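Local structure of putative oxidoreductase (Yersinia pestis, 3KUX) at residues Ile73-Pro76 and Asn77-Phe81; Ile242-Thr246 and Gln247-Ile251. The protein is a putative oxidoreductase that probably uses a nicotinamide dinucleotide cofactor bound by its Rossmann-fold domain. All coordinates share one frame; numbering follows the deposited sequence.

Overall arrangement
The two contacts lie on opposite sides of the chain's centre. Their centres are about 39 Å apart, their nearest atoms are about 28 Å apart, and they do not touch. Contact 1 comes first along the chain. It is the loop between strand 70-73 of the six-stranded parallel sheet and helix 80-89, in the NAD-binding Rossmann part. Contact 2 comes later in the chain, in the C-terminal alpha/beta domain, where strands 241-245 and 248-252 form a hairpin in the nine-stranded mixed sheet. The pair thus samples both halves expected of this family: a Rossmann fold, which probably holds the dinucleotide, and a second domain built on a large mixed sheet.

Contact 1: Ile73-Pro76 and Asn77-Phe81; sequences IPTP and NDTHF
Thr79 folds back on Pro76 and Thr75, and His80 reaches across to Ile73 and Thr75. The setting is the strand-to-helix loop of a Rossmann fold, running from strand 70-73 into helix 80-89. In Thr79, CB lies 3.6 Å from Pro76 O. Thr79 CG2 skirts Pro76 O at 4.1 Å. Thr79 OG1 takes the place between backbone N and carbonyl carbon (chi1 61°), from where it donates to Pro76 O at 2.7 Å, in the carbonyl plane, on a lone pair. Thr79 OG1 also accepts a hydrogen bond from Thr75 OG1, 2.6 Å away; the two threonine side chains cross at about a right angle. Pro76 O has a second donor, Thr79 N, which lies above the carbonyl plane. Two bonds from one residue therefore grip this carbonyl and tie the turn.

The His80 ring lies between two backbone groups. Asn77 CA sits over the centre of one face, and Ile73 O lies over the opposite face, offset toward the rim. Ile73 CG2 packs against His80 CD2 at 3.8 Å. The ring is bonded through both nitrogens, since ND1 is hydrogen-bonded to Phe100 O, and this should fix its rotation. His80 NE2 donates to Thr75 O at 2.9 Å, a bent bond (137°), with NE2 48° out of the carbonyl plane.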
ATOM      1  N   ILE A  73      10.354  -7.770   4.630  1.00 19.34           N
ATOM      2  CA  ILE A  73      11.283  -6.731   5.018  1.00 18.66           C
ATOM      3  C   ILE A  73      10.574  -5.394   5.185  1.00 20.04           C
ATOM      4  O   ILE A  73      10.386  -4.657   4.215  1.00 21.26           O
ATOM      5  CB  ILE A  73      12.422  -6.620   3.988  1.00 19.02           C
ATOM      6  CG1 ILE A  73      13.139  -7.969   3.874  1.00 16.83           C
ATOM      7  CG2 ILE A  73      13.388  -5.504   4.367  1.00 14.94           C
ATOM      8  CD1 ILE A  73      14.029  -8.110   2.660  1.00 16.52           C
ATOM      9  N   PRO A  74      10.149  -5.093   6.421  1.00 20.98           N
ATOM     10  CA  PRO A  74       9.500  -3.843   6.772  1.00 22.05           C
ATOM     11  C   PRO A  74      10.392  -2.956   7.636  1.00 23.89           C
ATOM     12  O   PRO A  74       9.884  -2.113   8.372  1.00 24.81           O
ATOM     13  CB  PRO A  74       8.310  -4.319   7.605  1.00 20.79           C
ATOM     14  CG  PRO A  74       8.810  -5.581   8.277  1.00 18.81           C
ATOM     15  CD  PRO A  74      10.026  -6.072   7.513  1.00 20.19           C
ATOM     16  N   THR A  75      11.704  -3.149   7.553  1.00 26.08           N
ATOM     17  CA  THR A  75      12.646  -2.365   8.352  1.00 28.22           C
ATOM     18  C   THR A  75      12.798  -0.951   7.797  1.00 29.73           C
ATOM     19  O   THR A  75      12.038  -0.545   6.917  1.00 30.24           O
ATOM     20  CB  THR A  75      14.029  -3.040   8.418  1.00 27.65           C
ATOM     21  OG1 THR A  75      14.454  -3.390   7.096  1.00 28.46           O
ATOM     22  CG2 THR A  75      13.972  -4.298   9.275  1.00 27.14           C
ATOM     23  N   PRO A  76      13.778  -0.191   8.316  1.00 31.72           N
ATOM     24  CA  PRO A  76      14.047   1.167   7.835  1.00 32.46           C
ATOM     25  C   PRO A  76      14.386   1.195   6.345  1.00 34.33           C
ATOM     26  O   PRO A  76      15.036   0.281   5.835  1.00 33.82           O
ATOM     27  CB  PRO A  76      15.260   1.599   8.664  1.00 31.90           C
ATOM     28  CG  PRO A  76      15.188   0.766   9.898  1.00 31.39           C
ATOM     29  CD  PRO A  76      14.641  -0.555   9.453  1.00 30.85           C
ATOM     30  N   ASN A  77      13.951   2.255   5.669  1.00 36.64           N
ATOM     31  CA  ASN A  77      14.052   2.377   4.212  1.00 37.76           C
ATOM     32  C   ASN A  77      15.398   1.989   3.607  1.00 37.28           C
ATOM     33  O   ASN A  77      15.449   1.353   2.552  1.00 37.96           O
ATOM     34  CB  ASN A  77      13.709   3.806   3.782  1.00 38.94           C
ATOM     35  CG  ASN A  77      12.530   4.377   4.542  1.00 42.26           C
ATOM     36  OD1 ASN A  77      12.037   3.773   5.495  1.00 48.56           O
ATOM     37  ND2 ASN A  77      12.076   5.551   4.126  1.00 46.57           N
ATOM     38  N   ASP A  78      16.483   2.387   4.260  1.00 36.35           N
ATOM     39  CA  ASP A  78      17.817   2.207   3.691  1.00 36.26           C
ATOM     40  C   ASP A  78      18.339   0.770   3.772  1.00 35.39           C
ATOM     41  O   ASP A  78      19.236   0.394   3.016  1.00 36.29           O
ATOM     42  CB  ASP A  78      18.814   3.184   4.323  1.00 36.51           C
ATOM     43  CG  ASP A  78      18.656   3.289   5.829  1.00 38.63           C
ATOM     44  OD1 ASP A  78      17.736   2.649   6.382  1.00 39.83           O
ATOM     45  OD2 ASP A  78      19.452   4.017   6.458  1.00 41.14           O
ATOM     46  N   THR A  79      17.779  -0.026   4.677  1.00 33.17           N
ATOM     47  CA  THR A  79      18.216  -1.411   4.849  1.00 31.83           C
ATOM     48  C   THR A  79      17.574  -2.352   3.836  1.00 30.82           C
ATOM     49  O   THR A  79      18.100  -3.430   3.556  1.00 30.52           O
ATOM     50  CB  THR A  79      17.903  -1.933   6.263  1.00 31.90           C
ATOM     51  OG1 THR A  79      16.489  -1.893   6.485  1.00 31.06           O
ATOM     52  CG2 THR A  79      18.601  -1.085   7.312  1.00 34.15           C
ATOM     53  N   HIS A  80      16.435  -1.936   3.291  1.00 30.00           N
ATOM     54  CA  HIS A  80      15.662  -2.759   2.357  1.00 28.01           C
ATOM     55  C   HIS A  80      16.523  -3.474   1.317  1.00 27.14           C
ATOM     56  O   HIS A  80      16.453  -4.695   1.196  1.00 27.72           O
ATOM     57  CB  HIS A  80      14.583  -1.921   1.666  1.00 27.42           C
ATOM     58  CG  HIS A  80      13.411  -1.599   2.541  1.00 27.01           C
ATOM     59  ND1 HIS A  80      12.225  -1.106   2.043  1.00 27.63           N
ATOM     60  CD2 HIS A  80      13.239  -1.714   3.879  1.00 27.11           C
ATOM     61  CE1 HIS A  80      11.376  -0.916   3.038  1.00 25.24           C
ATOM     62  NE2 HIS A  80      11.966  -1.281   4.162  1.00 29.69           N
ATOM     63  N   PHE A  81      17.327  -2.718   0.571  1.00 26.17           N
ATOM     64  CA  PHE A  81      18.138  -3.292  -0.509  1.00 25.29           C
ATOM     65  C   PHE A  81      19.154  -4.328  -0.021  1.00 25.96           C
ATOM     66  O   PHE A  81      19.134  -5.474  -0.469  1.00 26.61           O
ATOM     67  CB  PHE A  81      18.833  -2.202  -1.321  1.00 24.90           C
ATOM     68  CG  PHE A  81      19.649  -2.730  -2.467  1.00 24.03           C
ATOM     69  CD1 PHE A  81      19.033  -3.267  -3.583  1.00 22.48           C
ATOM     70  CD2 PHE A  81      21.035  -2.683  -2.429  1.00 25.22           C
ATOM     71  CE1 PHE A  81      19.786  -3.754  -4.639  1.00 23.77           C
ATOM     72  CE2 PHE A  81      21.794  -3.165  -3.484  1.00 20.05           C
ATOM     73  CZ  PHE A  81      21.169  -3.703  -4.589  1.00 20.64           C
TER

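Contact 2: Ile242-Thr246 and Gln247-Ile251; sequences IVHGT and QGSYI
His244 and Ser249 face each other across the hairpin as a non-hydrogen-bonded antiparallel pair, and their side chains supply the bond that the backbone lacks at this position. His244 CG is anti to the carbonyl carbon (chi1 -63°), and Ser249 OG takes the same setting. Together with His244 chi2 (-50°), which sets the ring's rotation, these torsions bring the hydroxyl to the edge of the imidazole, in the ring plane. His244 ND1 and Ser249 OG are 2.8 Å apart in a nearly straight hydrogen bond (163°), in which either could be the donor. Ser249 OG also bonds a water at 2.7 Å, and that water donates to Gly245 O. The serine hydroxyl thus links the histidine ring to the backbone near the turn.

Ile242 and Ile251 continue the same face. Their side chains lie side by side and point the same way, with Ile242 CG1 and Ile251 CG1 4.2 Å apart. Both CG1 atoms share one chi1 setting, but beyond them Ile242 runs extended and Ile251 turns.

Val243 and Tyr250 form the hydrogen-bonded pair between these two, and their side chains leave from the other face. Val243 CB and Tyr250 CB are 4.3 Å apart. The Tyr250 ring then leads away from the hairpin, with Val243 CG2 near its plane at the edge. Both residues pack on Leu136 of helix 131-142, which covers this face.

Val243 N donates to Tyr250 O, and Tyr250 N donates to Val243 O at 2.9 Å. Nearer the turn, Gly245 N donates to Gly248 O. Thr246 and Gln247 make the turn itself, and Thr246 OG1 accepts from Asn147 N. The whole is an antiparallel beta hairpin with a two-residue turn, set into the mixed sheet of the C-terminal alpha/beta domain beside strand 148-156.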
ATOM      1  N   ILE A 242     -13.979  11.184  -4.692  1.00  3.66           N
ATOM      2  CA  ILE A 242     -14.998  11.883  -5.462  1.00  2.68           C
ATOM      3  C   ILE A 242     -14.823  11.457  -6.914  1.00  4.50           C
ATOM      4  O   ILE A 242     -13.770  11.691  -7.509  1.00  8.01           O
ATOM      5  CB  ILE A 242     -14.836  13.407  -5.360  1.00  2.76           C
ATOM      6  CG1 ILE A 242     -15.159  13.881  -3.942  1.00  2.00           C
ATOM      7  CG2 ILE A 242     -15.723  14.111  -6.381  1.00  2.00           C
ATOM      8  CD1 ILE A 242     -14.762  15.307  -3.675  1.00  2.00           C
ATOM      9  N   VAL A 243     -15.837  10.820  -7.485  1.00  4.02           N
ATOM     10  CA  VAL A 243     -15.710  10.268  -8.829  1.00  3.98           C
ATOM     11  C   VAL A 243     -16.860  10.723  -9.717  1.00  5.25           C
ATOM     12  O   VAL A 243     -18.023  10.479  -9.404  1.00  7.46           O
ATOM     13  CB  VAL A 243     -15.686   8.729  -8.788  1.00  2.98           C
ATOM     14  CG1 VAL A 243     -15.325   8.165 -10.143  1.00  2.98           C
ATOM     15  CG2 VAL A 243     -14.710   8.242  -7.733  1.00  2.16           C
ATOM     16  N   HIS A 244     -16.539  11.384 -10.824  1.00  6.05           N
ATOM     17  CA  HIS A 244     -17.569  11.852 -11.750  1.00  6.72           C
ATOM     18  C   HIS A 244     -17.533  11.100 -13.073  1.00  7.56           C
ATOM     19  O   HIS A 244     -16.478  10.956 -13.693  1.00  8.61           O
ATOM     20  CB  HIS A 244     -17.442  13.358 -12.012  1.00  5.82           C
ATOM     21  CG  HIS A 244     -17.638  14.208 -10.793  1.00  6.15           C
ATOM     22  ND1 HIS A 244     -18.720  14.066  -9.950  1.00  2.00           N
ATOM     23  CD2 HIS A 244     -16.890  15.216 -10.281  1.00  2.00           C
ATOM     24  CE1 HIS A 244     -18.625  14.944  -8.966  1.00  5.68           C
ATOM     25  NE2 HIS A 244     -17.524  15.654  -9.145  1.00  3.74           N
ATOM     26  N   GLY A 245     -18.696  10.625 -13.503  1.00  7.34           N
ATOM     27  CA  GLY A 245     -18.819   9.988 -14.807  1.00  8.95           C
ATOM     28  C   GLY A 245     -19.800  10.773 -15.648  1.00  9.56           C
ATOM     29  O   GLY A 245     -20.390  11.743 -15.170  1.00  9.93           O
ATOM     30  N   THR A 246     -19.978  10.361 -16.899  1.00  9.00           N
ATOM     31  CA  THR A 246     -20.935  11.023 -17.781  1.00  9.78           C
ATOM     32  C   THR A 246     -22.381  10.735 -17.381  1.00 10.45           C
ATOM     33  O   THR A 246     -23.306  11.375 -17.880  1.00 11.65           O
ATOM     34  CB  THR A 246     -20.750  10.595 -19.249  1.00  8.78           C
ATOM     35  OG1 THR A 246     -20.790   9.164 -19.341  1.00 12.20           O
ATOM     36  CG2 THR A 246     -19.425  11.101 -19.788  1.00  8.91           C
ATOM     37  N   GLN A 247     -22.578   9.773 -16.488  1.00 11.18           N
ATOM     38  CA  GLN A 247     -23.928   9.350 -16.128  1.00 12.75           C
ATOM     39  C   GLN A 247     -24.189   9.462 -14.635  1.00 12.38           C
ATOM     40  O   GLN A 247     -25.334   9.339 -14.196  1.00 12.75           O
ATOM     41  CB  GLN A 247     -24.171   7.906 -16.565  1.00 14.45           C
ATOM     42  CG  GLN A 247     -23.970   7.658 -18.048  1.00 22.49           C
ATOM     43  CD  GLN A 247     -25.243   7.824 -18.843  1.00 28.98           C
ATOM     44  OE1 GLN A 247     -26.078   8.676 -18.537  1.00 24.12           O
ATOM     45  NE2 GLN A 247     -25.404   7.000 -19.874  1.00 36.89           N
ATOM     46  N   GLY A 248     -23.137   9.681 -13.850  1.00  8.96           N
ATOM     47  CA  GLY A 248     -23.307   9.781 -12.411  1.00  5.66           C
ATOM     48  C   GLY A 248     -22.033  10.038 -11.642  1.00  5.69           C
ATOM     49  O   GLY A 248     -20.973  10.281 -12.222  1.00  5.86           O
ATOM     50  N   SER A 249     -22.139   9.978 -10.321  1.00  4.57           N
ATOM     51  CA  SER A 249     -21.016  10.277  -9.458  1.00  4.80           C
ATOM     52  C   SER A 249     -21.024   9.380  -8.231  1.00  5.79           C
ATOM     53  O   SER A 249     -22.053   8.792  -7.877  1.00  5.59           O
ATOM     54  CB  SER A 249     -21.056  11.747  -9.027  1.00  6.97           C
ATOM     55  OG  SER A 249     -21.115  12.618 -10.151  1.00  6.99           O
ATOM     56  N   TYR A 250     -19.865   9.279  -7.589  1.00  5.79           N
ATOM     57  CA  TYR A 250     -19.716   8.530  -6.348  1.00  5.53           C
ATOM     58  C   TYR A 250     -18.871   9.349  -5.374  1.00  5.98           C
ATOM     59  O   TYR A 250     -17.737   9.708  -5.684  1.00  9.42           O
ATOM     60  CB  TYR A 250     -19.053   7.187  -6.637  1.00  3.96           C
ATOM     61  CG  TYR A 250     -18.785   6.310  -5.432  1.00  5.99           C
ATOM     62  CD1 TYR A 250     -19.830   5.736  -4.715  1.00 11.31           C
ATOM     63  CD2 TYR A 250     -17.483   6.020  -5.032  1.00  2.00           C
ATOM     64  CE1 TYR A 250     -19.585   4.912  -3.620  1.00  6.55           C
ATOM     65  CE2 TYR A 250     -17.231   5.203  -3.942  1.00  2.00           C
ATOM     66  CZ  TYR A 250     -18.286   4.653  -3.240  1.00  2.19           C
ATOM     67  OH  TYR A 250     -18.042   3.843  -2.157  1.00  2.00           O
ATOM     68  N   ILE A 251     -19.434   9.678  -4.215  1.00  3.47           N
ATOM     69  CA  ILE A 251     -18.669  10.334  -3.163  1.00  3.32           C
ATOM     70  C   ILE A 251     -18.620   9.429  -1.933  1.00  4.15           C
ATOM     71  O   ILE A 251     -19.662   8.984  -1.443  1.00  2.37           O
ATOM     72  CB  ILE A 251     -19.269  11.713  -2.758  1.00  3.70           C
ATOM     73  CG1 ILE A 251     -19.175  12.720  -3.905  1.00  7.26           C
ATOM     74  CG2 ILE A 251     -18.538  12.283  -1.559  1.00  2.00           C
ATOM     75  CD1 ILE A 251     -20.365  12.714  -4.824  1.00 16.15           C
TER
HETATM   76  O   HOH W   1     -20.989  13.039 -12.816  1.00  2.00           O